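Local coordinates for protein female germline-specific tumor suppressor gld-1 (Caenorhabditis elegans, PDB 3K6T) that binds specific messenger RNAs as a homodimer and regulates translation, repressing that of the Notch receptor homolog glp-1 in the embryo, and is active in germline development, at residues Thr21-Pro24 against His25-Ser28. Residues are numbered along the deposited sequence; the frame is centred on the assembly and turned at random.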
ATOM      1  N   THR A  21     -11.363   7.229   4.720  1.00 29.68           N
ATOM      2  CA  THR A  21     -12.791   7.299   4.416  1.00 28.86           C
ATOM      3  C   THR A  21     -13.300   8.740   4.429  1.00 30.71           C
ATOM      4  O   THR A  21     -14.358   9.039   3.874  1.00 31.10           O
ATOM      5  CB  THR A  21     -13.650   6.445   5.388  1.00 31.50           C
ATOM      6  OG1 THR A  21     -13.606   7.009   6.712  1.00 31.87           O
ATOM      7  CG2 THR A  21     -13.152   4.999   5.417  1.00 34.00           C
ATOM      8  N   LEU A  22     -12.533   9.625   5.057  1.00 29.38           N
ATOM      9  CA  LEU A  22     -12.795  11.063   5.007  1.00 31.19           C
ATOM     10  C   LEU A  22     -12.716  11.608   3.588  1.00 33.38           C
ATOM     11  O   LEU A  22     -13.262  12.668   3.304  1.00 32.74           O
ATOM     12  CB  LEU A  22     -11.771  11.815   5.855  1.00 31.31           C
ATOM     13  CG  LEU A  22     -12.041  12.107   7.330  1.00 37.80           C
ATOM     14  CD1 LEU A  22     -13.262  11.377   7.845  1.00 42.52           C
ATOM     15  CD2 LEU A  22     -10.801  11.791   8.141  1.00 31.47           C
ATOM     16  N   PHE A  23     -12.013  10.893   2.708  1.00 31.66           N
ATOM     17  CA  PHE A  23     -11.735  11.377   1.352  1.00 30.11           C
ATOM     18  C   PHE A  23     -12.242  10.420   0.266  1.00 34.04           C
ATOM     19  O   PHE A  23     -11.452   9.777  -0.434  1.00 30.58           O
ATOM     20  CB  PHE A  23     -10.236  11.619   1.180  1.00 27.14           C
ATOM     21  CG  PHE A  23      -9.648  12.558   2.210  1.00 30.78           C
ATOM     22  CD1 PHE A  23     -10.022  13.893   2.240  1.00 34.29           C
ATOM     23  CD2 PHE A  23      -8.732  12.106   3.143  1.00 29.11           C
ATOM     24  CE1 PHE A  23      -9.494  14.760   3.182  1.00 32.24           C
ATOM     25  CE2 PHE A  23      -8.191  12.973   4.087  1.00 39.98           C
ATOM     26  CZ  PHE A  23      -8.571  14.304   4.101  1.00 33.02           C
ATOM     27  N   PRO A  24     -13.570  10.344   0.111  1.00 37.18           N
ATOM     28  CA  PRO A  24     -14.234   9.394  -0.790  1.00 38.05           C
ATOM     29  C   PRO A  24     -13.826   9.590  -2.244  1.00 30.52           C
ATOM     30  O   PRO A  24     -13.928  10.704  -2.752  1.00 31.27           O
ATOM     31  CB  PRO A  24     -15.721   9.747  -0.630  1.00 45.91           C
ATOM     32  CG  PRO A  24     -15.813  10.494   0.657  1.00 35.90           C
ATOM     33  CD  PRO A  24     -14.534  11.246   0.764  1.00 37.37           C
ATOM     34  N   HIS A  25     -13.354   8.522  -2.887  1.00 33.24           N
ATOM     35  CA  HIS A  25     -13.017   8.534  -4.311  1.00 31.33           C
ATOM     36  C   HIS A  25     -11.876   9.474  -4.645  1.00 39.16           C
ATOM     37  O   HIS A  25     -11.743   9.919  -5.790  1.00 33.68           O
ATOM     38  CB  HIS A  25     -14.240   8.914  -5.149  1.00 43.90           C
ATOM     39  CG  HIS A  25     -15.449   8.088  -4.851  1.00 58.10           C
ATOM     40  ND1 HIS A  25     -15.525   6.747  -5.160  1.00 65.51           N
ATOM     41  CD2 HIS A  25     -16.625   8.408  -4.262  1.00 61.96           C
ATOM     42  CE1 HIS A  25     -16.699   6.278  -4.777  1.00 65.06           C
ATOM     43  NE2 HIS A  25     -17.385   7.264  -4.227  1.00 62.78           N
ATOM     44  N   MET A  26     -11.052   9.786  -3.653  1.00 30.23           N
ATOM     45  CA  MET A  26      -9.970  10.733  -3.878  1.00 28.88           C
ATOM     46  C   MET A  26      -8.609  10.049  -3.889  1.00 29.47           C
ATOM     47  O   MET A  26      -7.619  10.618  -4.353  1.00 31.35           O
ATOM     48  CB  MET A  26     -10.025  11.839  -2.831  1.00 30.22           C
ATOM     49  CG  MET A  26     -11.233  12.757  -3.017  1.00 34.65           C
ATOM     50  SD  MET A  26     -11.595  13.777  -1.582  1.00 30.69           S
ATOM     51  CE  MET A  26     -10.208  14.901  -1.636  1.00 26.00           C
ATOM     52  N   PHE A  27      -8.575   8.815  -3.404  1.00 25.14           N
ATOM     53  CA  PHE A  27      -7.320   8.075  -3.288  1.00 30.24           C
ATOM     54  C   PHE A  27      -7.498   6.619  -3.655  1.00 29.08           C
ATOM     55  O   PHE A  27      -7.247   5.743  -2.840  1.00 25.44           O
ATOM     56  CB  PHE A  27      -6.785   8.174  -1.861  1.00 30.21           C
ATOM     57  CG  PHE A  27      -6.426   9.571  -1.451  1.00 29.14           C
ATOM     58  CD1 PHE A  27      -5.202  10.114  -1.807  1.00 31.49           C
ATOM     59  CD2 PHE A  27      -7.317  10.349  -0.722  1.00 24.86           C
ATOM     60  CE1 PHE A  27      -4.868  11.397  -1.440  1.00 30.71           C
ATOM     61  CE2 PHE A  27      -6.987  11.639  -0.356  1.00 31.36           C
ATOM     62  CZ  PHE A  27      -5.764  12.162  -0.714  1.00 32.65           C
ATOM     63  N   SER A  28      -7.898   6.360  -4.894  1.00 30.46           N
ATOM     64  CA  SER A  28      -8.243   5.001  -5.304  1.00 33.93           C
ATOM     65  C   SER A  28      -7.071   4.017  -5.292  1.00 23.91           C
ATOM     66  O   SER A  28      -7.227   2.885  -4.854  1.00 24.61           O
ATOM     67  CB  SER A  28      -8.928   5.008  -6.673  1.00 47.59           C
ATOM     68  OG  SER A  28     -10.224   5.578  -6.573  1.00 57.59           O
TER
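Phe27 turns the edge of its ring toward the face of Phe23 in an offset edge-to-face pair, with centroids of the two rings 5.8 Å apart and planes at 72°. The two side chains come closest at the root of Phe23, whose CB lies near the plane of the Phe27 ring, 3.6 Å from Phe27 CE2. Met26 crosses Phe23 obliquely, its SD 3.8 Å from Phe23 CB and near the edge of the ring, a Met-aromatic contact. A bend at the thioether (chi3 70°) brings Met26 CE to 4.0 Å from Phe23 CD1. The backbone beneath is a type II beta turn, Phe23-Pro24-His25-Met26, within the loop that links helices 7-20 and 28-49 in the helix-turn-helix of the Qua1 homodimerization domain. Met26 N closes it on Phe23 O at 3.2 Å, with an N-H...O angle of 145° and the donor above the carbonyl plane. Pro24 fits the first corner, and His25 takes the second with a left-handed backbone conformation. Replacing Phe23 with an alanine would probably deprive the Phe27 edge of its aromatic face and leave the Met26 methyl without the ring it meets. Leu22 CB sits 4.0 Å above the plane of the Phe23 ring, over its centre. Farther out, Phe23 meets Phe23 of the second subunit ring to ring, and Phe27 packs on His19 of that subunit, so both phenylalanines also belong to the dimer interface. Phe27 itself is the N-cap residue of helix 28-49, while Thr21 OG1 is hydrogen-bonded to Lys18 O.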